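Local coordinates for adenylyltransferase thiF (Escherichia coli, PDB 1ZUD), which catalyses the ATP-dependent adenylation of the C-terminal glycine carboxylate of the sulfur carrier protein ThiS in thiamin biosynthesis, at residues G22-K25 with L26-Q30; T76-I79 with D80-K83; Q167-Y170 with R171-W174; L221-G224 with K225-Q228; S238-P241 with V242-G245. All blocks are in the same frame, centred on the assembly; numbering follows the deposited sequence.

Contact 1: residues G22-K25 with L26-Q30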
loop_
_atom_site.group_PDB
_atom_site.type_symbol
_atom_site.label_atom_id
_atom_site.label_comp_id
_atom_site.label_asym_id
_atom_site.label_seq_id
_atom_site.Cartn_x
_atom_site.Cartn_y
_atom_site.Cartn_z
ATOM N N GLY C 22 19.515 -14.431 1.514
ATOM C CA GLY C 22 18.365 -13.921 0.786
ATOM C C GLY C 22 18.778 -12.806 -0.167
ATOM O O GLY C 22 18.259 -12.661 -1.273
ATOM N N GLN C 23 19.717 -11.990 0.263
ATOM C CA GLN C 23 20.148 -10.892 -0.611
ATOM C C GLN C 23 20.820 -11.474 -1.861
ATOM O O GLN C 23 20.654 -10.968 -2.981
ATOM C CB GLN C 23 21.168 -10.000 0.108
ATOM C CG GLN C 23 21.515 -8.767 -0.736
ATOM C CD GLN C 23 20.273 -7.950 -1.029
ATOM O OE1 GLN C 23 19.555 -7.575 -0.110
ATOM N NE2 GLN C 23 20.006 -7.676 -2.305
ATOM N N GLN C 24 21.606 -12.537 -1.669
ATOM C CA GLN C 24 22.271 -13.134 -2.822
ATOM C C GLN C 24 21.269 -13.706 -3.796
ATOM O O GLN C 24 21.447 -13.577 -5.005
ATOM C CB GLN C 24 23.271 -14.255 -2.405
ATOM C CG GLN C 24 24.106 -14.711 -3.608
ATOM C CD GLN C 24 24.857 -13.537 -4.240
ATOM O OE1 GLN C 24 25.537 -12.777 -3.540
ATOM N NE2 GLN C 24 24.739 -13.385 -5.559
ATOM N N LYS C 25 20.216 -14.337 -3.279
ATOM C CA LYS C 25 19.177 -14.862 -4.160
ATOM C C LYS C 25 18.515 -13.676 -4.904
ATOM O O LYS C 25 18.209 -13.798 -6.108
ATOM C CB LYS C 25 18.097 -15.590 -3.381
ATOM C CG LYS C 25 18.555 -16.797 -2.592
ATOM C CD LYS C 25 17.356 -17.329 -1.834
ATOM C CE LYS C 25 17.711 -18.506 -0.913
ATOM N NZ LYS C 25 16.490 -18.970 -0.155
ATOM N N LEU C 26 18.270 -12.545 -4.218
ATOM C CA LEU C 26 17.670 -11.380 -4.975
ATOM C C LEU C 26 18.638 -10.952 -6.063
ATOM O O LEU C 26 18.288 -10.698 -7.218
ATOM C CB LEU C 26 17.414 -10.147 -4.059
ATOM C CG LEU C 26 16.370 -10.361 -2.961
ATOM C CD1 LEU C 26 16.297 -9.115 -2.032
ATOM C CD2 LEU C 26 15.038 -10.601 -3.610
ATOM N N LEU C 27 19.903 -10.871 -5.678
ATOM C CA LEU C 27 20.915 -10.438 -6.627
ATOM C C LEU C 27 21.044 -11.410 -7.836
ATOM O O LEU C 27 21.441 -11.010 -8.918
ATOM C CB LEU C 27 22.234 -10.322 -5.881
ATOM C CG LEU C 27 22.957 -9.017 -5.549
ATOM C CD1 LEU C 27 22.210 -7.777 -5.980
ATOM C CD2 LEU C 27 23.327 -9.054 -4.054
ATOM N N ASP C 28 20.713 -12.681 -7.635
ATOM C CA ASP C 28 20.793 -13.677 -8.690
ATOM C C ASP C 28 19.465 -13.825 -9.441
ATOM O O ASP C 28 19.350 -14.647 -10.337
ATOM C CB ASP C 28 21.105 -15.064 -8.100
ATOM C CG ASP C 28 22.500 -15.152 -7.450
ATOM O OD1 ASP C 28 23.414 -14.358 -7.814
ATOM O OD2 ASP C 28 22.666 -16.038 -6.575
ATOM N N SER C 29 18.451 -13.060 -9.082
ATOM C CA SER C 29 17.163 -13.227 -9.751
ATOM C C SER C 29 16.913 -12.309 -10.918
ATOM O O SER C 29 17.603 -11.256 -11.104
ATOM C CB SER C 29 16.051 -12.977 -8.763
ATOM O OG SER C 29 16.200 -13.787 -7.632
ATOM N N GLN C 30 15.849 -12.648 -11.644
ATOM C CA GLN C 30 15.427 -11.842 -12.771
ATOM C C GLN C 30 13.939 -11.583 -12.716
ATOM O O GLN C 30 13.119 -12.517 -12.582
ATOM C CB GLN C 30 15.824 -12.513 -14.129
ATOM C CG GLN C 30 15.310 -11.623 -15.321
ATOM C CD GLN C 30 15.847 -12.036 -16.682
ATOM O OE1 GLN C 30 17.009 -12.465 -16.813
ATOM N NE2 GLN C 30 15.019 -11.892 -17.697
#
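Leu-26 and Leu-27 lie against the helical turn that carries Gln-23, and this is the closely packed side of the contact. The side chain of Gln-23 crosses that of Leu-26 at about a right angle, NE2 standing 4.0 Å from Leu-26 CB, while Gln-23 CG meets Leu-27 CD2 at 3.8 Å. Its buried NE2 donates a hydrogen bond to the carbonyl O of Ala-50. Beneath, the backbone bonds Leu-27 N to Gln-23 O at 2.8 Å. The solvent side is polar and looser. Gln-24 swings its CG away from its own N (chi1 -171°) and bends at chi2, which brings NE2 within 2.8 Å of Asp-28 OD1. The acceptor is in the amide plane, but the carboxylate is met from above its own plane, the two planes being 45° apart. Lys-25, exposed, runs extended beyond CG, its NZ bonding weakly to Ser-210 O. Where the helix gives way to the loop, buried Ser-29 OG donates to Lys-25 O at a notably short 2.5 Å. Helix 19-27 rests through Leu-26 against helices 10-13 and 191-210; Ser-29, just past its end, touches the latter, while Gln-30 starts strand 30-34 beside strand 54-58.

Contact 2: residues T76-I79 with D80-K83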
loop_
_atom_site.group_PDB
_atom_site.type_symbol
_atom_site.label_atom_id
_atom_site.label_comp_id
_atom_site.label_asym_id
_atom_site.label_seq_id
_atom_site.Cartn_x
_atom_site.Cartn_y
_atom_site.Cartn_z
ATOM N N THR C 76 9.165 16.160 -15.531
ATOM C CA THR C 76 8.746 17.013 -16.619
ATOM C C THR C 76 9.786 16.986 -17.737
ATOM O O THR C 76 9.436 17.118 -18.903
ATOM C CB THR C 76 8.499 18.484 -16.094
ATOM O OG1 THR C 76 7.329 18.495 -15.275
ATOM C CG2 THR C 76 8.226 19.444 -17.216
ATOM N N GLU C 77 11.054 16.787 -17.391
ATOM C CA GLU C 77 12.112 16.746 -18.404
ATOM C C GLU C 77 12.030 15.490 -19.275
ATOM O O GLU C 77 12.655 15.416 -20.328
ATOM C CB GLU C 77 13.509 16.800 -17.753
ATOM C CG GLU C 77 13.819 18.102 -17.008
ATOM C CD GLU C 77 13.576 18.003 -15.496
ATOM O OE1 GLU C 77 12.511 17.470 -15.084
ATOM O OE2 GLU C 77 14.454 18.465 -14.723
ATOM N N ASP C 78 11.268 14.493 -18.847
ATOM C CA ASP C 78 11.197 13.294 -19.656
ATOM C C ASP C 78 10.033 13.281 -20.610
ATOM O O ASP C 78 9.870 12.310 -21.329
ATOM C CB ASP C 78 11.067 12.057 -18.769
ATOM C CG ASP C 78 12.240 11.915 -17.817
ATOM O OD1 ASP C 78 13.393 12.038 -18.276
ATOM O OD2 ASP C 78 12.008 11.685 -16.609
ATOM N N ILE C 79 9.194 14.316 -20.614
ATOM C CA ILE C 79 8.036 14.279 -21.495
ATOM C C ILE C 79 8.414 14.033 -22.966
ATOM O O ILE C 79 9.379 14.590 -23.465
ATOM C CB ILE C 79 7.177 15.549 -21.289
ATOM C CG1 ILE C 79 6.502 15.452 -19.911
ATOM C CG2 ILE C 79 6.234 15.791 -22.486
ATOM C CD1 ILE C 79 6.018 16.813 -19.344
ATOM N N ASP C 80 7.658 13.144 -23.623
ATOM C CA ASP C 80 7.864 12.749 -25.011
ATOM C C ASP C 80 8.953 11.705 -25.242
ATOM O O ASP C 80 9.121 11.226 -26.346
ATOM C CB ASP C 80 8.100 13.958 -25.943
ATOM C CG ASP C 80 6.882 14.866 -26.058
ATOM O OD1 ASP C 80 5.736 14.384 -25.902
ATOM O OD2 ASP C 80 7.074 16.077 -26.315
ATOM N N ARG C 81 9.660 11.309 -24.198
ATOM C CA ARG C 81 10.687 10.288 -24.361
ATOM C C ARG C 81 10.115 8.872 -24.078
ATOM O O ARG C 81 9.128 8.739 -23.339
ATOM C CB ARG C 81 11.848 10.644 -23.444
ATOM C CG ARG C 81 12.461 12.064 -23.726
ATOM C CD ARG C 81 13.662 12.292 -22.738
ATOM N NE ARG C 81 14.661 11.202 -22.837
ATOM C CZ ARG C 81 15.430 10.763 -21.831
ATOM N NH1 ARG C 81 15.335 11.320 -20.628
ATOM N NH2 ARG C 81 16.264 9.735 -22.003
ATOM N N PRO C 82 10.707 7.810 -24.673
ATOM C CA PRO C 82 10.230 6.409 -24.483
ATOM C C PRO C 82 10.285 5.974 -23.009
ATOM O O PRO C 82 11.323 6.092 -22.386
ATOM C CB PRO C 82 11.194 5.573 -25.345
ATOM C CG PRO C 82 11.849 6.644 -26.312
ATOM C CD PRO C 82 11.952 7.866 -25.481
ATOM N N LYS C 83 9.179 5.417 -22.482
ATOM C CA LYS C 83 9.136 5.041 -21.079
ATOM C C LYS C 83 10.157 4.027 -20.615
ATOM O O LYS C 83 10.720 4.182 -19.519
ATOM C CB LYS C 83 7.734 4.573 -20.661
ATOM C CG LYS C 83 6.806 5.716 -20.313
ATOM C CD LYS C 83 5.464 5.213 -19.785
ATOM C CE LYS C 83 4.482 6.359 -19.812
ATOM N NZ LYS C 83 3.096 5.967 -19.407
HETATM O O HOH W 1 14.815 13.556 -19.770
#
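The guanidinium of Arg-81 and the carboxylate of Asp-78 meet with their planes 56° apart, so the ion pair is a single oblique contact and not a flat two-pronged one: Asp-78 OD1 stands 3.1 Å from Arg-81 NH1. A bend at chi3 (55°) folds the arginine back over the turn to reach it. A water bridges the same two atoms, donating to Asp-78 OD1 at 2.6 Å and accepting from Arg-81 NH1; its bond to the carbonyl of Glu-77 is weak. Beyond the pair, Asp-78 OD2 accepts from the backbone N of Thr-75, and Arg-81 NH2 donates to Gln-89 and Gln-85 of helix 83-94, fixing both flat groups from outside. Beneath them the backbone closes on itself, Arg-81 N reaching Asp-78 O at 3.0 Å. At the corner, Ile-79 CG2 lies 3.7 Å from Asp-80 OD1. Thr-76, two residues ahead of the turn, bonds through OG1 to Arg-8 of the second subunit. The four residues from Asp-78 to Arg-81 form a type II beta turn, with Asp-80 at positive phi (81°); it leads through the N-cap Pro-82 into helix 83-94, whose first residue, Lys-83, belongs to the ATP site.

Contact 3: residues Q167-Y170 with R171-W174. With ZN (zinc ion), chain H.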
loop_
_atom_site.group_PDB
_atom_site.type_symbol
_atom_site.label_atom_id
_atom_site.label_comp_id
_atom_site.label_asym_id
_atom_site.label_seq_id
_atom_site.Cartn_x
_atom_site.Cartn_y
_atom_site.Cartn_z
ATOM N N GLN C 167 -4.587 -22.925 -6.919
ATOM C CA GLN C 167 -5.791 -22.101 -6.840
ATOM C C GLN C 167 -6.216 -21.529 -8.161
ATOM O O GLN C 167 -6.978 -20.540 -8.190
ATOM C CB GLN C 167 -5.627 -20.924 -5.830
ATOM C CG GLN C 167 -5.949 -21.321 -4.388
ATOM C CD GLN C 167 -4.877 -22.220 -3.770
ATOM O OE1 GLN C 167 -3.686 -21.895 -3.780
ATOM N NE2 GLN C 167 -5.301 -23.352 -3.229
ATOM N N GLY C 168 -5.695 -22.104 -9.252
ATOM C CA GLY C 168 -6.050 -21.637 -10.568
ATOM C C GLY C 168 -5.160 -20.502 -11.086
ATOM O O GLY C 168 -4.089 -20.222 -10.571
ATOM N N CYS C 169 -5.648 -19.804 -12.084
ATOM C CA CYS C 169 -4.833 -18.765 -12.702
ATOM C C CYS C 169 -5.729 -17.537 -12.923
ATOM O O CYS C 169 -6.901 -17.476 -12.415
ATOM C CB CYS C 169 -4.261 -19.333 -14.051
ATOM S SG CYS C 169 -5.508 -19.475 -15.329
ATOM N N TYR C 170 -5.236 -16.563 -13.675
ATOM C CA TYR C 170 -6.029 -15.311 -13.840
ATOM C C TYR C 170 -7.319 -15.600 -14.617
ATOM O O TYR C 170 -8.394 -15.023 -14.352
ATOM C CB TYR C 170 -5.212 -14.263 -14.608
ATOM C CG TYR C 170 -5.874 -12.892 -14.759
ATOM C CD1 TYR C 170 -5.714 -11.898 -13.788
ATOM C CD2 TYR C 170 -6.574 -12.575 -15.917
ATOM C CE1 TYR C 170 -6.233 -10.593 -13.985
ATOM C CE2 TYR C 170 -7.081 -11.319 -16.118
ATOM C CZ TYR C 170 -6.906 -10.329 -15.156
ATOM O OH TYR C 170 -7.412 -9.090 -15.433
ATOM N N ARG C 171 -7.196 -16.517 -15.573
ATOM C CA ARG C 171 -8.328 -16.922 -16.404
ATOM C C ARG C 171 -9.361 -17.752 -15.619
ATOM O O ARG C 171 -10.515 -17.800 -16.025
ATOM C CB ARG C 171 -7.819 -17.692 -17.646
ATOM C CG ARG C 171 -8.896 -18.403 -18.487
ATOM C CD ARG C 171 -9.689 -17.477 -19.359
ATOM N NE ARG C 171 -10.735 -18.195 -20.102
ATOM C CZ ARG C 171 -11.793 -18.795 -19.547
ATOM N NH1 ARG C 171 -11.998 -18.806 -18.219
ATOM N NH2 ARG C 171 -12.686 -19.371 -20.332
ATOM N N CYS C 172 -9.000 -18.364 -14.500
ATOM C CA CYS C 172 -10.031 -19.095 -13.708
ATOM C C CYS C 172 -10.990 -18.100 -13.061
ATOM O O CYS C 172 -12.179 -18.369 -12.865
ATOM C CB CYS C 172 -9.435 -19.938 -12.565
ATOM S SG CYS C 172 -8.417 -21.364 -13.079
ATOM N N LEU C 173 -10.458 -16.935 -12.708
ATOM C CA LEU C 173 -11.249 -15.894 -12.056
ATOM C C LEU C 173 -12.007 -15.005 -13.039
ATOM O O LEU C 173 -13.149 -14.628 -12.796
ATOM C CB LEU C 173 -10.292 -15.016 -11.207
ATOM C CG LEU C 173 -10.870 -13.780 -10.521
ATOM C CD1 LEU C 173 -11.989 -14.234 -9.566
ATOM C CD2 LEU C 173 -9.734 -13.042 -9.713
ATOM N N TRP C 174 -11.310 -14.595 -14.104
ATOM C CA TRP C 174 -11.836 -13.721 -15.133
ATOM C C TRP C 174 -11.861 -14.429 -16.488
ATOM O O TRP C 174 -10.817 -14.576 -17.178
ATOM C CB TRP C 174 -10.946 -12.452 -15.275
ATOM C CG TRP C 174 -10.819 -11.664 -13.976
ATOM C CD1 TRP C 174 -9.659 -11.389 -13.305
ATOM C CD2 TRP C 174 -11.883 -11.083 -13.197
ATOM N NE1 TRP C 174 -9.937 -10.677 -12.161
ATOM C CE2 TRP C 174 -11.286 -10.471 -12.067
ATOM C CE3 TRP C 174 -13.283 -11.011 -13.350
ATOM C CZ2 TRP C 174 -12.031 -9.801 -11.087
ATOM C CZ3 TRP C 174 -14.033 -10.337 -12.379
ATOM C CH2 TRP C 174 -13.404 -9.743 -11.261
HETATM ZN ZN ZN H . -7.000 -21.285 -14.889
#
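Half of a four-cysteine zinc site is formed here by a CxxC pair at the start of helix 170-173: Cys-169 SG lies 2.4 Å from the zinc ion and Cys-172 SG 2.3 Å. The thiolates reach the metal by different torsions. Cys-169 places its sulfur between its backbone N and carbonyl carbon (chi1 73°), whereas that of Cys-172 lies opposite its carbonyl carbon (chi1 -67°). The backbone N-H of Cys-169 points back at Cys-172 SG, 3.3 Å away, a bond that would probably spread some of the negative charge of the sulfur. Gly-168 CA passes 3.5 Å from Cys-172 SG, and the glycine brings no side chain there. Cys-169 is the N-cap of the short helix, and its carbonyl O receives Cys-172 N from well above the carbonyl plane. With Cys-240 and Cys-243 completing the tetrad, this is the zinc site known from the HesA/MoeB/ThiF family. On the side away from the metal, Trp-174 CD1 sits over one face of the Tyr-170 ring, offset toward its rim and 3.5 Å from CZ. The tyrosine ring and the five-membered ring of Trp-174 are inclined at 57°, an oblique pairing. Trp-174 N binds Tyr-170 O at 3.0 Å, in the carbonyl plane, ending the helical turn. Tyr-170 also packs on Met-129 of the ATP site, and together with Leu-173 and Trp-174 it packs on the ThiS chain.

Contact 4: residues L221-G224 with K225-Q228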
loop_
_atom_site.group_PDB
_atom_site.type_symbol
_atom_site.label_atom_id
_atom_site.label_comp_id
_atom_site.label_asym_id
_atom_site.label_seq_id
_atom_site.Cartn_x
_atom_site.Cartn_y
_atom_site.Cartn_z
ATOM N N LEU C 221 -8.392 -7.223 -2.176
ATOM C CA LEU C 221 -9.138 -6.089 -2.724
ATOM C C LEU C 221 -9.009 -4.900 -1.768
ATOM O O LEU C 221 -9.140 -5.027 -0.550
ATOM C CB LEU C 221 -10.631 -6.444 -2.910
ATOM C CG LEU C 221 -10.905 -7.764 -3.698
ATOM C CD1 LEU C 221 -12.432 -8.075 -3.676
ATOM C CD2 LEU C 221 -10.457 -7.663 -5.144
ATOM N N PHE C 222 -8.740 -3.747 -2.343
ATOM C CA PHE C 222 -8.555 -2.546 -1.523
ATOM C C PHE C 222 -9.602 -1.489 -1.890
ATOM O O PHE C 222 -9.800 -1.202 -3.061
ATOM C CB PHE C 222 -7.117 -2.001 -1.769
ATOM C CG PHE C 222 -6.803 -0.708 -1.009
ATOM C CD1 PHE C 222 -7.071 -0.604 0.347
ATOM C CD2 PHE C 222 -6.218 0.364 -1.664
ATOM C CE1 PHE C 222 -6.773 0.556 1.084
ATOM C CE2 PHE C 222 -5.893 1.563 -0.947
ATOM C CZ PHE C 222 -6.170 1.653 0.415
ATOM N N ASP C 223 -10.283 -0.921 -0.897
ATOM C CA ASP C 223 -11.192 0.218 -1.160
ATOM C C ASP C 223 -10.442 1.414 -0.445
ATOM O O ASP C 223 -10.464 1.518 0.767
ATOM C CB ASP C 223 -12.565 -0.003 -0.501
ATOM C CG ASP C 223 -13.512 1.204 -0.677
ATOM O OD1 ASP C 223 -13.043 2.363 -0.899
ATOM O OD2 ASP C 223 -14.736 0.988 -0.557
ATOM N N GLY C 224 -9.820 2.299 -1.227
ATOM C CA GLY C 224 -9.055 3.418 -0.686
ATOM C C GLY C 224 -9.897 4.490 -0.035
ATOM O O GLY C 224 -9.359 5.364 0.653
ATOM N N LYS C 225 -11.212 4.450 -0.272
ATOM C CA LYS C 225 -12.131 5.435 0.307
ATOM C C LYS C 225 -12.591 4.999 1.685
ATOM O O LYS C 225 -12.635 5.807 2.645
ATOM C CB LYS C 225 -13.351 5.631 -0.634
ATOM C CG LYS C 225 -13.714 7.083 -0.881
ATOM C CD LYS C 225 -14.630 7.252 -2.091
ATOM C CE LYS C 225 -16.076 7.182 -1.681
ATOM N NZ LYS C 225 -16.412 8.262 -0.704
ATOM N N SER C 226 -12.987 3.722 1.807
ATOM C CA SER C 226 -13.392 3.215 3.118
ATOM C C SER C 226 -12.121 2.785 3.894
ATOM O O SER C 226 -12.192 2.522 5.102
ATOM C CB SER C 226 -14.305 1.979 2.966
ATOM O OG SER C 226 -13.508 0.908 2.498
ATOM N N SER C 227 -10.983 2.689 3.197
ATOM C CA SER C 227 -9.703 2.290 3.823
ATOM C C SER C 227 -9.719 0.866 4.347
ATOM O O SER C 227 -9.118 0.544 5.383
ATOM C CB SER C 227 -9.346 3.238 4.977
ATOM O OG SER C 227 -9.168 4.550 4.454
ATOM N N GLN C 228 -10.425 0.014 3.629
ATOM C CA GLN C 228 -10.562 -1.401 4.021
ATOM C C GLN C 228 -9.983 -2.379 2.990
ATOM O O GLN C 228 -10.004 -2.090 1.822
ATOM C CB GLN C 228 -12.037 -1.721 4.182
ATOM C CG GLN C 228 -12.707 -0.935 5.312
ATOM C CD GLN C 228 -14.137 -1.408 5.588
ATOM O OE1 GLN C 228 -15.017 -1.330 4.724
ATOM N NE2 GLN C 228 -14.369 -1.915 6.801
HETATM O O HOH W 2 -7.156 4.597 2.541
#
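The chain reverses from strand 218-223 into strand 228-233 through a tight hairpin in which Asp-223 and Gln-228 form an antiparallel hydrogen-bonded pair, and Ser-227 joins Gln-228 in facing Asp-223: a G1 beta bulge. Asp-223 N points almost straight at Gln-228 O, at 3.0 Å and 176°. The return bond, from Gln-228 N to Asp-223 O, is 3.2 Å long; the same oxygen takes a weak second bond from Ser-227 N, whose residue has the positive phi (65°) of the bulge. The Asp-223 side chain organises the turn. With CG opposite its own N (chi1 176°), the carboxylate turns over the loop, and OD1 receives two backbone N-H groups from the same face of its plane. The Phe-222 ring has Gly-224 N over the centre of one face and stacks with Trp-229, while its other neighbours include Val-196 and Met-197 of helix 191-210. The hairpin faces the second subunit, where Gly-224 O accepts from Lys-207 and Lys-225 O from Thr-214. Lys-225 N reaches Asp-223 OD1 at 2.8 Å, nearly in line with the C-O bond. Ser-226 N reaches Asp-223 OD1 at 3.0 Å, from above the carboxylate plane.

Contact 5: residues S238-P241 with V242-G245. With ZN (zinc ion), chain H.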
loop_
_atom_site.group_PDB
_atom_site.type_symbol
_atom_site.label_atom_id
_atom_site.label_comp_id
_atom_site.label_asym_id
_atom_site.label_seq_id
_atom_site.Cartn_x
_atom_site.Cartn_y
_atom_site.Cartn_z
ATOM N N SER C 238 -12.582 -25.830 -13.181
ATOM C CA SER C 238 -12.397 -27.116 -13.856
ATOM C C SER C 238 -12.211 -26.992 -15.340
ATOM O O SER C 238 -11.378 -27.683 -15.925
ATOM C CB SER C 238 -13.609 -28.032 -13.624
ATOM O OG SER C 238 -13.493 -28.702 -12.383
ATOM N N GLY C 239 -13.021 -26.163 -15.971
ATOM C CA GLY C 239 -12.881 -26.034 -17.405
ATOM C C GLY C 239 -11.915 -24.927 -17.836
ATOM O O GLY C 239 -11.962 -24.500 -18.994
ATOM N N CYS C 240 -11.028 -24.452 -16.960
ATOM C CA CYS C 240 -10.105 -23.380 -17.410
ATOM C C CYS C 240 -9.272 -23.804 -18.626
ATOM O O CYS C 240 -8.537 -24.767 -18.575
ATOM C CB CYS C 240 -9.134 -22.954 -16.281
ATOM S SG CYS C 240 -8.067 -21.559 -16.850
ATOM N N PRO C 241 -9.361 -23.062 -19.734
ATOM C CA PRO C 241 -8.575 -23.433 -20.927
ATOM C C PRO C 241 -7.068 -23.193 -20.825
ATOM O O PRO C 241 -6.323 -23.619 -21.679
ATOM C CB PRO C 241 -9.197 -22.602 -22.037
ATOM C CG PRO C 241 -9.700 -21.367 -21.285
ATOM C CD PRO C 241 -10.264 -21.926 -19.996
ATOM N N VAL C 242 -6.625 -22.528 -19.764
ATOM C CA VAL C 242 -5.208 -22.250 -19.576
ATOM C C VAL C 242 -4.536 -23.213 -18.612
ATOM O O VAL C 242 -3.535 -23.827 -18.941
ATOM C CB VAL C 242 -4.961 -20.764 -19.035
ATOM C CG1 VAL C 242 -3.468 -20.566 -18.673
ATOM C CG2 VAL C 242 -5.349 -19.761 -20.082
ATOM N N CYS C 243 -5.064 -23.368 -17.408
ATOM C CA CYS C 243 -4.401 -24.233 -16.442
ATOM C C CYS C 243 -5.216 -25.525 -16.255
ATOM O O CYS C 243 -4.879 -26.345 -15.416
ATOM C CB CYS C 243 -4.269 -23.527 -15.063
ATOM S SG CYS C 243 -5.865 -23.293 -14.162
ATOM N N GLY C 244 -6.284 -25.641 -17.031
ATOM C CA GLY C 244 -7.171 -26.786 -16.953
ATOM C C GLY C 244 -6.440 -28.086 -17.201
ATOM O O GLY C 244 -6.969 -29.152 -16.883
ATOM N N GLY C 245 -5.236 -28.005 -17.770
ATOM C CA GLY C 245 -4.457 -29.208 -18.040
ATOM C C GLY C 245 -4.989 -30.075 -19.180
ATOM O O GLY C 245 -4.174 -30.510 -20.035
HETATM ZN ZN ZN H . -7.000 -21.285 -14.889
#
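Cys-240 SG at 2.2 Å and Cys-243 SG at 2.4 Å bind the zinc ion, their sulfurs 3.9 Å apart. Cys-169 and Cys-172 supply the other two ligands, so the metal is held by four sulfurs. Around this first shell the loop folds over Cys-240, whose sulfur stands opposite its own backbone N (chi1 -177°) and faces the residues that follow. Two successive amides then turn toward it: Val-242 N donates to Cys-240 SG at 3.4 Å and Cys-243 N at 3.5 Å, the latter almost straight at 172°. Cys-243 brings its own sulfur to the metal by the other route, with SG tucked between its N and carbonyl carbon (chi1 70°). Further out, the carbonyl of Cys-240 is approached by Gly-244, whose N makes a weak bond of 2.9 Å to Cys-240 O and whose CA makes a CA-H...O contact with the same oxygen. Pro-241 and Val-242 pack on Arg-171 of helix 170-173, and Val-242 also on Val-140 of helix 129-141, while Gly-239 N bonds to Glu-44 of the ThiS chain. This is the turn of a CxxC zinc knuckle. Its paired N-H...S bonds would probably draw negative charge off the Cys-240 thiolate, helping to balance a site in which four sulfurs surround one divalent ion.

Overall arrangement
Contacts 3 and 5 are two halves of one zinc site: their centres are 9 Å apart, each gives two cysteines, and Arg-171 packs on Pro-241 between them. Yet contact 3 is largely buried and adds an aromatic pair, while contact 5 is mostly a surface loop near the chain's end. The others hold no metal; contacts 2 and 4 each include a bridging water. Contact 1, partly buried, joins leucine packing to an exposed amide-carboxylate bond at a helix end. Contact 2 is a surface turn held by an ion pair. Contact 4 is a hairpin bound mainly through backbone amides. Contacts 2 and 4 both touch the second subunit, whereas contacts 3, 4 and 5 touch ThiS.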